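Local atomic coordinates of ThiJ/PfpI domain protein (Brachyspira murdochii, PDB entry 4HCJ), a protein that is of unconfirmed function but belongs to the DJ-1/PfpI family, may act as a hydrolase and binds magnesium ions. Residues 125-130 against 140-145; 110-115 against 132-137. All coordinates share one frame; numbering follows the deposited sequence. Where two conformers were deposited one is given.

How the contacts relate
Along the chain, helix 110-116 leads through a loop to the short strand 124-125; the chain then turns into helix 132-137 and runs on to strand 141-142. Contact 2 (110-115 with 132-137) closes the first loop and contact 1 (125-130 with 140-145) the second, so the loops cross, each taking in one segment of the other. Their centres lie about 9 Å apart, and they touch: C127 and I142 rest on E132, and I142 also meets R136. Helix 132-137, packed on helix 110-116, joins the parallel strands 124-125 and 141-142 in a small beta-alpha-beta crossover apart from the main sheet. Contact 1 reaches strand 147-150 through T126 and M143; helix 110-116 reaches 153-156 through V111 and M114.

Contact 1. Residues 125-130 against 140-145; sequences VTCLSA and ANIMSE
Only one residue of the chain segment 125-130, V125, pairs with strand 141-142, and it does so as a parallel bridge to I142. V125 N donates to N141 O at 2.9 Å, and V125 O receives M143 N at 2.8 Å, with the N-H pointing almost straight at it (171°). The same V125 O also takes a weaker CA-H...O contact from I142, besides its one true hydrogen bond. A valine suits a strand position against an alanine: V125 CG2 reaches A140 CB at 3.7 Å, while its side chain also packs on V135 and L120. Beyond the bridge, with OG1 anti to the backbone N (chi1 -173°), T126 OG1 donates a hydrogen bond to E145 O (2.8 Å), almost head-on to the carbonyl. T126 N is bonded to T155 OG1. A compact C127 lets its SG sit 3.9 Å from I142 CD1, forming a small apolar patch extended by the aliphatic CB and CG of E132. N141 ND2 bonds to N124 OD1, so the residues before V125 and I142 are joined too. The backbone thus fixes the register, while the threonine hydroxyl replaces strand pairing further on and anchors the inverse gamma turn centred on S144.

Contact 2. Residues 110-115 against 132-137; sequences GVVIMA and ESHVRH
V135 and V112 meet through their CG2 methyls, 4.1 Å apart, where helices 110-115 and 132-137 run side by side in the same direction. The axes come within 8.7 Å at an angle of 24°, a close approach suited to small and beta-branched side chains. On each of the three valines, CG1 is anti to the backbone N (V112 chi1 178°), the rotamer a helix favours for valine, which leaves CG2 anti to the carbonyl carbon, beside the backbone N. V135 uses that second branch alone: its CG2 meets V112 CG2 and also V111 CG1 at 4.2 Å, so one methyl lies against two successive residues. V112 employs both branches, its CG1 pressing on H134 CB at 3.8 Å and approaching the imidazole obliquely. The H134 ring is carried there with CG anti to the carbonyl carbon (chi1 -51°), and it also meets the ring of W85. The lone methyl of A115 points at the partner helix, 4.0 Å from V135 CA, and allows the close backbone approach: A115 and V135 have the nearest CA atoms, 5.5 Å apart. Helix 132-137 ends at H137, which binds magnesium in a crystal structure of this protein but takes no part in the helix packing. I113 and M114 face F75 of strand 72-75, and V111 reaches T155 of strand 153-156; across helix 132-137, E132 and R136 cover I142 of strand 141-142.

Contact 1. Residues 125-130 against 140-145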
ATOM      1  N   VAL A 125       0.127  -9.826  10.235  1.00  5.79           N
ATOM      2  CA  VAL A 125       0.073  -9.423   8.838  1.00  5.62           C
ATOM      3  C   VAL A 125      -0.049 -10.640   7.949  1.00  5.58           C
ATOM      4  O   VAL A 125       0.100 -11.783   8.401  1.00  6.59           O
ATOM      5  CB  VAL A 125       1.341  -8.631   8.410  1.00  6.61           C
ATOM      6  CG1 VAL A 125       1.588  -7.432   9.309  1.00  7.30           C
ATOM      7  CG2 VAL A 125       2.558  -9.538   8.349  1.00  7.13           C
ATOM      8  N   THR A 126      -0.280 -10.381   6.665  1.00  5.80           N
ATOM      9  CA  THR A 126      -0.004 -11.373   5.661  1.00  6.10           C
ATOM     10  C   THR A 126       0.843 -10.718   4.567  1.00  6.27           C
ATOM     11  O   THR A 126       1.116  -9.515   4.627  1.00  7.08           O
ATOM     12  CB  THR A 126      -1.294 -12.030   5.140  1.00  6.14           C
ATOM     13  OG1 THR A 126      -0.929 -13.114   4.284  1.00  6.85           O
ATOM     14  CG2 THR A 126      -2.176 -11.019   4.406  1.00  6.59           C
ATOM     15  N   CYS A 127       1.296 -11.508   3.603  1.00  7.02           N
ATOM     16  CA  CYS A 127       2.241 -11.010   2.609  1.00  8.67           C
ATOM     17  C   CYS A 127       2.353 -12.022   1.503  1.00  9.34           C
ATOM     18  O   CYS A 127       1.781 -13.106   1.574  1.00  9.98           O
ATOM     19  CB  CYS A 127       3.628 -10.762   3.234  1.00  8.91           C
ATOM     20  SG  CYS A 127       4.432 -12.252   3.869  1.00  9.70           S
ATOM     21  N   LEU A 128       3.061 -11.644   0.451  1.00  9.89           N
ATOM     22  CA  LEU A 128       3.323 -12.542  -0.641  1.00 11.34           C
ATOM     23  C   LEU A 128       4.160 -13.696  -0.091  1.00 11.41           C
ATOM     24  O   LEU A 128       5.144 -13.492   0.626  1.00 10.94           O
ATOM     25  CB  LEU A 128       4.057 -11.785  -1.750  1.00 12.33           C
ATOM     26  CG  LEU A 128       4.125 -12.440  -3.116  1.00 13.40           C
ATOM     27  CD1 LEU A 128       2.729 -12.506  -3.765  1.00 14.22           C
ATOM     28  CD2 LEU A 128       5.102 -11.663  -3.971  1.00 14.08           C
ATOM     29  N   SER A 129       3.772 -14.917  -0.425  1.00 13.43           N
ATOM     30  CA  SER A 129       4.477 -16.081   0.066  1.00 14.57           C
ATOM     31  C   SER A 129       6.005 -16.016  -0.151  1.00 13.28           C
ATOM     32  O   SER A 129       6.792 -16.295   0.754  1.00 13.95           O
ATOM     33  CB  SER A 129       3.911 -17.323  -0.603  1.00 18.68           C
ATOM     34  OG  SER A 129       4.532 -18.462  -0.072  1.00 21.71           O
ATOM     35  N   ALA A 130       6.413 -15.590  -1.334  1.00 12.32           N
ATOM     36  CA  ALA A 130       7.833 -15.470  -1.662  1.00 12.63           C
ATOM     37  C   ALA A 130       8.597 -14.482  -0.778  1.00 10.97           C
ATOM     38  O   ALA A 130       9.824 -14.559  -0.682  1.00 11.91           O
ATOM     39  CB  ALA A 130       8.003 -15.080  -3.126  1.00 14.44           C
ATOM     40  N   ALA A 140       7.322  -9.262  12.152  1.00  6.42           N
ATOM     41  CA  ALA A 140       5.887  -9.424  11.987  1.00  6.83           C
ATOM     42  C   ALA A 140       5.471 -10.877  12.199  1.00  6.81           C
ATOM     43  O   ALA A 140       6.287 -11.793  12.067  1.00  7.86           O
ATOM     44  CB  ALA A 140       5.467  -8.942  10.616  1.00  7.33           C
ATOM     45  N   ASN A 141       4.186 -11.085  12.486  1.00  6.66           N
ATOM     46  CA  ASN A 141       3.614 -12.423  12.572  1.00  7.01           C
ATOM     47  C   ASN A 141       2.813 -12.694  11.316  1.00  6.85           C
ATOM     48  O   ASN A 141       1.873 -11.966  11.016  1.00  7.45           O
ATOM     49  CB  ASN A 141       2.686 -12.560  13.780  1.00  8.04           C
ATOM     50  CG  ASN A 141       3.295 -12.008  15.042  1.00  8.56           C
ATOM     51  OD1 ASN A 141       4.399 -12.404  15.431  1.00  9.15           O
ATOM     52  ND2 ASN A 141       2.596 -11.079  15.687  1.00  9.07           N
ATOM     53  N   ILE A 142       3.175 -13.741  10.584  1.00  7.65           N
ATOM     54  CA  ILE A 142       2.497 -14.045   9.336  1.00  8.11           C
ATOM     55  C   ILE A 142       1.287 -14.934   9.588  1.00  7.61           C
ATOM     56  O   ILE A 142       1.413 -16.080  10.055  1.00  9.47           O
ATOM     57  CB  ILE A 142       3.449 -14.683   8.307  1.00 10.58           C
ATOM     58  CG1 ILE A 142       4.601 -13.715   7.984  1.00 13.48           C
ATOM     59  CG2 ILE A 142       2.679 -15.019   7.040  1.00 10.56           C
ATOM     60  CD1 ILE A 142       5.595 -14.248   7.020  1.00 13.97           C
HETATM   61  N   MSE A 143       0.104 -14.431   9.262  0.52  7.29           N
HETATM   62  CA  MSE A 143      -1.126 -15.181   9.468  0.52  7.68           C
HETATM   63  C   MSE A 143      -1.541 -15.915   8.198  0.52  7.97           C
HETATM   64  O   MSE A 143      -1.300 -15.434   7.092  0.52  8.08           O
HETATM   65  CB  MSE A 143      -2.242 -14.234   9.907  0.52  7.17           C
HETATM   66  CG  MSE A 143      -1.812 -13.173  10.915  0.52  6.93           C
HETATM   67 SE   MSE A 143      -1.046 -13.856  12.553  0.52  6.96          SE
HETATM   68  CE  MSE A 143      -2.703 -14.579  13.322  0.52 11.92           C
ATOM     69  N   SER A 144      -2.180 -17.071   8.361  0.52  8.23           N
ATOM     70  CA  SER A 144      -2.673 -17.873   7.243  0.52  9.06           C
ATOM     71  C   SER A 144      -3.962 -17.276   6.706  0.52  8.09           C
ATOM     72  O   SER A 144      -5.023 -17.899   6.780  0.52  8.88           O
ATOM     73  CB  SER A 144      -2.945 -19.312   7.696  0.52 12.46           C
ATOM     74  OG  SER A 144      -1.767 -19.951   8.148  0.52 16.21           O
ATOM     75  N   GLU A 145      -3.875 -16.077   6.142  1.00  7.31           N
ATOM     76  CA  GLU A 145      -5.057 -15.386   5.648  1.00  7.38           C
ATOM     77  C   GLU A 145      -4.689 -14.603   4.398  1.00  6.81           C
ATOM     78  O   GLU A 145      -3.530 -14.215   4.202  1.00  7.81           O
ATOM     79  CB  GLU A 145      -5.585 -14.391   6.696  1.00  9.47           C
ATOM     80  CG  GLU A 145      -5.916 -14.970   8.060  1.00 11.74           C
ATOM     81  CD  GLU A 145      -7.072 -15.957   8.072  1.00 14.53           C
ATOM     82  OE1 GLU A 145      -7.819 -16.107   7.085  1.00 14.60           O
ATOM     83  OE2 GLU A 145      -7.257 -16.587   9.128  1.00 18.21           O
TER

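Contact 2. Residues 110-115 against 132-137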
ATOM      1  N   GLY A 110       4.327  -4.905  -1.690  1.00  5.39           N
ATOM      2  CA  GLY A 110       4.277  -3.648  -0.963  1.00  5.81           C
ATOM      3  C   GLY A 110       4.445  -3.797   0.545  1.00  5.45           C
ATOM      4  O   GLY A 110       4.944  -2.888   1.218  1.00  5.63           O
ATOM      5  N   VAL A 111       4.042  -4.950   1.090  1.00  5.40           N
ATOM      6  CA  VAL A 111       4.148  -5.181   2.529  1.00  5.39           C
ATOM      7  C   VAL A 111       5.609  -5.113   2.989  1.00  5.22           C
ATOM      8  O   VAL A 111       5.876  -4.736   4.128  1.00  5.64           O
ATOM      9  CB  VAL A 111       3.488  -6.527   2.923  1.00  6.39           C
ATOM     10  CG1 VAL A 111       3.628  -6.813   4.416  1.00  6.86           C
ATOM     11  CG2 VAL A 111       2.008  -6.517   2.533  1.00  6.61           C
ATOM     12  N   VAL A 112       6.558  -5.500   2.123  1.00  5.38           N
ATOM     13  CA  VAL A 112       7.963  -5.476   2.500  1.00  5.60           C
ATOM     14  C   VAL A 112       8.456  -4.064   2.841  1.00  5.27           C
ATOM     15  O   VAL A 112       9.299  -3.899   3.718  1.00  5.84           O
ATOM     16  CB  VAL A 112       8.844  -6.171   1.460  1.00  6.10           C
ATOM     17  CG1 VAL A 112      10.323  -6.086   1.838  1.00  6.65           C
ATOM     18  CG2 VAL A 112       8.407  -7.619   1.297  1.00  7.01           C
ATOM     19  N   ILE A 113       7.935  -3.039   2.160  1.00  5.34           N
ATOM     20  CA  ILE A 113       8.310  -1.670   2.502  1.00  5.93           C
ATOM     21  C   ILE A 113       7.944  -1.385   3.957  1.00  5.72           C
ATOM     22  O   ILE A 113       8.719  -0.797   4.716  1.00  6.00           O
ATOM     23  CB  ILE A 113       7.643  -0.654   1.569  1.00  6.15           C
ATOM     24  CG1 ILE A 113       8.176  -0.829   0.135  1.00  7.08           C
ATOM     25  CG2 ILE A 113       7.862   0.781   2.056  1.00  6.80           C
ATOM     26  CD1 ILE A 113       7.373  -0.065  -0.922  1.00  7.86           C
HETATM   27  N   MSE A 114       6.722  -1.759   4.328  1.00  5.51           N
HETATM   28  CA  MSE A 114       6.246  -1.568   5.694  1.00  6.11           C
HETATM   29  C   MSE A 114       7.087  -2.354   6.716  1.00  5.82           C
HETATM   30  O   MSE A 114       7.449  -1.825   7.784  1.00  6.25           O
HETATM   31  CB  MSE A 114       4.769  -1.944   5.766  1.00  6.18           C
HETATM   32  CG  MSE A 114       3.893  -0.997   4.928  1.00  6.39           C
HETATM   33 SE   MSE A 114       2.149  -1.717   4.451  0.92  5.14          SE
HETATM   34  CE  MSE A 114       1.370  -1.985   6.214  1.00  7.17           C
ATOM     35  N   ALA A 115       7.422  -3.596   6.371  1.00  5.65           N
ATOM     36  CA  ALA A 115       8.250  -4.404   7.249  1.00  6.26           C
ATOM     37  C   ALA A 115       9.612  -3.743   7.451  1.00  5.86           C
ATOM     38  O   ALA A 115      10.110  -3.637   8.578  1.00  6.46           O
ATOM     39  CB  ALA A 115       8.416  -5.796   6.666  1.00  6.97           C
ATOM     40  N   GLU A 132       8.142 -13.908   2.562  0.58  9.25           N
ATOM     41  CA  GLU A 132       8.000 -14.109   3.993  0.58 10.13           C
ATOM     42  C   GLU A 132       9.337 -13.967   4.772  0.58  9.24           C
ATOM     43  O   GLU A 132       9.314 -13.603   5.946  0.58  8.91           O
ATOM     44  CB  GLU A 132       7.250 -15.432   4.254  0.58 11.31           C
ATOM     45  CG  GLU A 132       5.770 -15.411   3.731  0.58 12.14           C
ATOM     46  CD  GLU A 132       4.958 -16.669   4.022  0.58 14.11           C
ATOM     47  OE1 GLU A 132       5.427 -17.524   4.769  0.58 14.74           O
ATOM     48  OE2 GLU A 132       3.840 -16.810   3.488  0.58 14.71           O
ATOM     49  N   SER A 133      10.486 -14.208   4.129  1.00  8.79           N
ATOM     50  CA  SER A 133      11.768 -13.948   4.779  1.00  9.13           C
ATOM     51  C   SER A 133      11.864 -12.495   5.255  1.00  7.57           C
ATOM     52  O   SER A 133      12.199 -12.222   6.416  1.00  7.60           O
ATOM     53  CB  SER A 133      12.902 -14.266   3.809  1.00 11.42           C
ATOM     54  OG  SER A 133      12.819 -13.458   2.660  1.00 14.00           O
ATOM     55  N   HIS A 134      11.568 -11.566   4.353  1.00  7.52           N
ATOM     56  CA  HIS A 134      11.718 -10.149   4.669  1.00  8.06           C
ATOM     57  C   HIS A 134      10.742  -9.707   5.733  1.00  7.38           C
ATOM     58  O   HIS A 134      11.054  -8.888   6.607  1.00  8.21           O
ATOM     59  CB  HIS A 134      11.493  -9.292   3.430  1.00  9.58           C
ATOM     60  CG  HIS A 134      12.294  -9.733   2.256  1.00 12.02           C
ATOM     61  ND1 HIS A 134      13.624  -9.422   2.114  1.00 16.23           N
ATOM     62  CD2 HIS A 134      11.948 -10.450   1.162  1.00 13.90           C
ATOM     63  CE1 HIS A 134      14.073  -9.951   0.991  1.00 16.81           C
ATOM     64  NE2 HIS A 134      13.079 -10.588   0.403  1.00 16.08           N
ATOM     65  N   VAL A 135       9.525 -10.235   5.644  1.00  7.27           N
ATOM     66  CA  VAL A 135       8.477  -9.830   6.558  1.00  7.56           C
ATOM     67  C   VAL A 135       8.742 -10.383   7.966  1.00  7.67           C
ATOM     68  O   VAL A 135       8.606  -9.657   8.961  1.00  8.28           O
ATOM     69  CB  VAL A 135       7.108 -10.195   5.966  1.00  8.55           C
ATOM     70  CG1 VAL A 135       5.983  -9.887   6.945  1.00  9.90           C
ATOM     71  CG2 VAL A 135       6.902  -9.390   4.661  1.00  9.04           C
ATOM     72  N   ARG A 136       9.175 -11.642   8.057  1.00  7.38           N
ATOM     73  CA  ARG A 136       9.553 -12.187   9.349  1.00  7.24           C
ATOM     74  C   ARG A 136      10.775 -11.470   9.917  1.00  6.78           C
ATOM     75  O   ARG A 136      10.874 -11.290  11.144  1.00  7.32           O
ATOM     76  CB  ARG A 136       9.842 -13.683   9.269  1.00  8.46           C
ATOM     77  CG  ARG A 136       8.611 -14.526   9.031  1.00 10.14           C
ATOM     78  CD  ARG A 136       8.881 -16.013   9.337  1.00 14.23           C
ATOM     79  NE  ARG A 136       7.778 -16.883   8.912  1.00 19.25           N
ATOM     80  CZ  ARG A 136       6.666 -17.095   9.600  1.00 23.78           C
ATOM     81  NH1 ARG A 136       6.471 -16.499  10.775  1.00 30.77           N
ATOM     82  NH2 ARG A 136       5.743 -17.914   9.106  1.00 25.04           N
ATOM     83  N   HIS A 137      11.702 -11.046   9.056  1.00  6.67           N
ATOM     84  CA  HIS A 137      12.871 -10.325   9.522  1.00  6.77           C
ATOM     85  C   HIS A 137      12.481  -9.023  10.230  1.00  6.86           C
ATOM     86  O   HIS A 137      13.157  -8.594  11.175  1.00  7.49           O
ATOM     87  CB  HIS A 137      13.814 -10.041   8.354  1.00  7.20           C
ATOM     88  CG  HIS A 137      15.046  -9.289   8.742  1.00  7.41           C
ATOM     89  ND1 HIS A 137      16.112  -9.870   9.391  1.00  8.05           N
ATOM     90  CD2 HIS A 137      15.356  -7.981   8.593  1.00  8.67           C
ATOM     91  CE1 HIS A 137      17.040  -8.946   9.600  1.00  8.38           C
ATOM     92  NE2 HIS A 137      16.602  -7.791   9.130  1.00  9.53           N
TER